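Local coordinates for hypothetical conserved protein (Geobacillus kaustophilus, PDB 2YXY), which is of unknown function but belongs to the DUF1811 family, which is grouped with the SH3-like folds, at residues R81-G85 with V86-G90; E100-P103 with I104-R108. All coordinates share one frame; numbering follows the deposited sequence.

In the fold
The two interactions follow one another along the chain and meet in one antiparallel sheet, with centres about 8 Å apart. Interaction 1 is the hairpin of strands 76-84 and 87-92; interaction 2 is the turn that ends the neighbouring edge strand, 100-103. Backbone hydrogen bonds join them, probably from Ala88 N to Leu102 O (2.8 Å) and from Glu100 N to Gly90 O (2.8 Å). Packing links them through both faces of the sheet: Ala88 CB meets Leu107 CD1 at 3.7 Å on one, and Trp89 CZ3 meets Ala101 CB at 3.8 Å on the other. Helix 39-54 touches both, its Met51 reaching Val86, Phe87 and Pro103. With the function unknown, neither contact can be tied to an active site.

Interaction 1: R81-G85 with V86-G90; sequences RYLKG and VFAWG
Trp89 O accepts two backbone hydrogen bonds, from Arg81 N at 2.7 Å and Tyr82 N at 3.0 Å, so that two residues of one strand face a single residue of the next, a classic beta bulge. Trp89 N returns a nearly straight bond to Tyr82 O (2.7 Å). Nearer the turn, Lys84 and Phe87 form a second hydrogen-bonded pair: Lys84 N binds Phe87 O, while Phe87 N approaches Lys84 O from above the carbonyl plane. Lys84 to Phe87 is a type II' beta turn, and Gly85 holds the positive phi (70°) of its first corner, a conformation that costs a glycine little. At the bulge itself, the Tyr82 and Trp89 side chains stand side by side on one face of the hairpin. With Tyr82 CG set between its backbone N and carbonyl carbon (chi1 76°), the phenol ring lies over the indole five-membered ring in an offset stack, centroids 4.2 Å apart and planes at 3°. Trp89 CB adds a CH-pi contact over the phenol face, and Lys84 CB meets the indole edge 3.6 Å from Trp89 NE1. Tyr82 CE2 also abuts the face of the Arg81 guanidinium, whose NH1 is salt-bridged to Glu99. An alanine in place of Trp89 would probably leave the Tyr82 ring without its stacking partner and freer to turn. On the other face Leu83 CD1 presses tightly on Ala88 CB (3.4 Å). The hairpin is therefore held twice over, by directional backbone bonds and by an aromatic stack that spans the bulged pair.

Interaction 2: E100-P103 with I104-R108; sequences EALP and ISLLR
Leu106 turns back beside Pro103, its backbone N donating a hydrogen bond of 2.9 Å to Pro103 O from above the carbonyl plane. Its CB sits 3.5 Å from that same Pro103 O and also faces Leu102 CG at 4.3 Å, touching both residues at the end of the strand. From there CG, anti to the carbonyl carbon (chi1 -62°), rises past the Pro103 carbonyl, and at the tip the CD1 branch comes 3.9 Å from Pro103 CD, the leucine running alongside the pyrrolidine ring. Pro103 CB meets Ser105 OG (3.6 Å), a hydroxyl hydrogen-bonded to Ala50 O of helix 39-54. Leu107 continues the apolar contact: its CD2 meets Leu102 CD2 at 4.2 Å, and both leucines touch Phe78 of strand 76-84. From the end of the turn onward, backbone bonds link Leu106 to Glu71 and Arg108 to Glu69, carrying the chain from the side of strand 87-92 to that of strand 67-70. A short 3-10 turn after the fourth strand, redirecting the chain so that it pairs with the first, is characteristic of SH3-like barrels and consistent with the family's place in the SH3 clan.

Interaction 1: R81-G85 with V86-G90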
# COMPACT_ATOMS: atom_id res chain seq x y z
N ARG A 81 -13.65 5.39 -5.30
CA ARG A 81 -14.61 5.32 -6.37
C ARG A 81 -14.95 3.84 -6.49
O ARG A 81 -16.12 3.46 -6.46
CB ARG A 81 -13.99 5.85 -7.67
CG ARG A 81 -14.86 5.63 -8.91
CD ARG A 81 -14.10 5.99 -10.19
NE ARG A 81 -14.70 5.33 -11.35
CZ ARG A 81 -14.13 5.26 -12.55
NH1 ARG A 81 -12.94 5.80 -12.78
NH2 ARG A 81 -14.75 4.61 -13.53
N TYR A 82 -13.93 3.00 -6.62
CA TYR A 82 -14.19 1.56 -6.71
C TYR A 82 -12.97 0.70 -6.40
O TYR A 82 -11.83 1.14 -6.54
CB TYR A 82 -14.74 1.22 -8.09
CG TYR A 82 -13.70 1.21 -9.18
CD1 TYR A 82 -13.06 0.03 -9.54
CD2 TYR A 82 -13.36 2.38 -9.84
CE1 TYR A 82 -12.10 0.00 -10.55
CE2 TYR A 82 -12.40 2.38 -10.85
CZ TYR A 82 -11.78 1.18 -11.19
OH TYR A 82 -10.83 1.16 -12.19
N LEU A 83 -13.25 -0.53 -5.98
CA LEU A 83 -12.22 -1.48 -5.64
C LEU A 83 -11.99 -2.53 -6.74
O LEU A 83 -12.92 -2.93 -7.45
CB LEU A 83 -12.58 -2.19 -4.34
CG LEU A 83 -12.60 -1.39 -3.04
CD1 LEU A 83 -11.25 -0.71 -2.84
CD2 LEU A 83 -13.72 -0.37 -3.05
N LYS A 84 -10.74 -2.97 -6.87
CA LYS A 84 -10.36 -3.95 -7.88
C LYS A 84 -9.10 -4.68 -7.40
O LYS A 84 -8.02 -4.10 -7.39
CB LYS A 84 -10.06 -3.25 -9.20
CG LYS A 84 -11.26 -3.12 -10.11
CD LYS A 84 -11.57 -4.44 -10.81
CE LYS A 84 -10.58 -4.71 -11.95
NZ LYS A 84 -9.17 -4.67 -11.50
N GLY A 85 -9.25 -5.94 -7.01
CA GLY A 85 -8.11 -6.69 -6.53
C GLY A 85 -7.74 -6.10 -5.18
O GLY A 85 -8.62 -5.96 -4.32
N VAL A 86 -6.47 -5.74 -4.98
CA VAL A 86 -6.06 -5.16 -3.71
C VAL A 86 -5.91 -3.65 -3.85
O VAL A 86 -5.23 -3.00 -3.05
CB VAL A 86 -4.73 -5.79 -3.21
CG1 VAL A 86 -4.91 -7.27 -3.04
CG2 VAL A 86 -3.60 -5.51 -4.17
N PHE A 87 -6.56 -3.12 -4.88
CA PHE A 87 -6.52 -1.70 -5.19
C PHE A 87 -7.84 -0.93 -5.01
O PHE A 87 -8.94 -1.44 -5.25
CB PHE A 87 -6.06 -1.49 -6.64
CG PHE A 87 -4.61 -1.82 -6.87
CD1 PHE A 87 -3.61 -0.91 -6.53
CD2 PHE A 87 -4.26 -3.04 -7.43
CE1 PHE A 87 -2.26 -1.22 -6.74
CE2 PHE A 87 -2.91 -3.36 -7.63
CZ PHE A 87 -1.91 -2.46 -7.29
N ALA A 88 -7.70 0.31 -4.58
CA ALA A 88 -8.84 1.18 -4.40
C ALA A 88 -8.59 2.28 -5.40
O ALA A 88 -7.54 2.91 -5.36
CB ALA A 88 -8.87 1.74 -2.99
N TRP A 89 -9.50 2.47 -6.34
CA TRP A 89 -9.36 3.54 -7.31
C TRP A 89 -10.20 4.69 -6.77
O TRP A 89 -11.35 4.49 -6.36
CB TRP A 89 -9.90 3.12 -8.67
CG TRP A 89 -9.15 1.98 -9.25
CD1 TRP A 89 -9.26 0.66 -8.91
CD2 TRP A 89 -8.18 2.06 -10.28
NE1 TRP A 89 -8.40 -0.09 -9.67
CE2 TRP A 89 -7.72 0.75 -10.52
CE3 TRP A 89 -7.64 3.12 -11.02
CZ2 TRP A 89 -6.76 0.46 -11.48
CZ3 TRP A 89 -6.67 2.84 -11.97
CH2 TRP A 89 -6.24 1.52 -12.20
N GLY A 90 -9.63 5.88 -6.76
CA GLY A 90 -10.33 7.04 -6.23
C GLY A 90 -9.44 8.25 -6.34
O GLY A 90 -8.61 8.33 -7.25

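Interaction 2: E100-P103 with I104-R108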
# COMPACT_ATOMS: atom_id res chain seq x y z
N GLU A 100 -6.67 7.74 -9.19
CA GLU A 100 -5.43 7.08 -8.83
C GLU A 100 -5.71 5.74 -8.16
O GLU A 100 -6.70 5.61 -7.43
CB GLU A 100 -4.67 8.02 -7.89
CG GLU A 100 -3.54 7.44 -7.09
CD GLU A 100 -3.08 8.40 -6.02
OE1 GLU A 100 -2.09 8.08 -5.32
OE2 GLU A 100 -3.71 9.47 -5.87
N ALA A 101 -4.86 4.75 -8.41
CA ALA A 101 -5.02 3.42 -7.82
C ALA A 101 -4.11 3.31 -6.59
O ALA A 101 -2.90 3.47 -6.68
CB ALA A 101 -4.66 2.33 -8.83
N LEU A 102 -4.70 3.02 -5.45
CA LEU A 102 -3.95 2.93 -4.21
C LEU A 102 -4.13 1.56 -3.57
O LEU A 102 -5.25 1.06 -3.53
CB LEU A 102 -4.44 4.01 -3.25
CG LEU A 102 -3.45 4.85 -2.44
CD1 LEU A 102 -2.42 5.50 -3.38
CD2 LEU A 102 -4.21 5.93 -1.67
N PRO A 103 -3.04 0.94 -3.09
CA PRO A 103 -3.16 -0.38 -2.45
C PRO A 103 -4.02 -0.18 -1.21
O PRO A 103 -3.88 0.86 -0.52
CB PRO A 103 -1.71 -0.75 -2.07
CG PRO A 103 -0.84 0.12 -2.96
CD PRO A 103 -1.64 1.43 -3.05
N ILE A 104 -4.89 -1.14 -0.90
CA ILE A 104 -5.77 -1.00 0.26
C ILE A 104 -5.01 -0.88 1.58
O ILE A 104 -5.54 -0.38 2.59
CB ILE A 104 -6.82 -2.17 0.34
CG1 ILE A 104 -6.13 -3.55 0.38
CG2 ILE A 104 -7.73 -2.10 -0.88
CD1 ILE A 104 -7.15 -4.72 0.52
N SER A 105 -3.75 -1.30 1.58
CA SER A 105 -2.92 -1.21 2.78
C SER A 105 -2.61 0.27 3.13
O SER A 105 -2.13 0.56 4.22
CB SER A 105 -1.61 -1.98 2.57
OG SER A 105 -0.98 -1.54 1.38
N LEU A 106 -2.87 1.19 2.20
CA LEU A 106 -2.61 2.61 2.48
C LEU A 106 -3.87 3.39 2.94
O LEU A 106 -3.83 4.61 3.03
CB LEU A 106 -1.97 3.28 1.24
CG LEU A 106 -0.59 2.70 0.82
CD1 LEU A 106 0.03 3.55 -0.27
CD2 LEU A 106 0.37 2.68 2.03
N LEU A 107 -4.96 2.68 3.25
CA LEU A 107 -6.22 3.29 3.71
C LEU A 107 -6.47 2.88 5.16
O LEU A 107 -6.58 1.69 5.46
CB LEU A 107 -7.39 2.83 2.85
CG LEU A 107 -7.28 3.04 1.33
CD1 LEU A 107 -8.50 2.44 0.65
CD2 LEU A 107 -7.13 4.53 1.01
N ARG A 108 -6.55 3.84 6.07
CA ARG A 108 -6.76 3.50 7.47
C ARG A 108 -8.06 2.77 7.67
O ARG A 108 -9.14 3.31 7.42
CB ARG A 108 -6.68 4.75 8.34
CG ARG A 108 -5.27 5.30 8.36
CD ARG A 108 -5.01 6.32 9.44
NE ARG A 108 -3.66 6.85 9.28
CZ ARG A 108 -3.13 7.83 10.00
NH1 ARG A 108 -3.84 8.40 10.97
NH2 ARG A 108 -1.90 8.24 9.75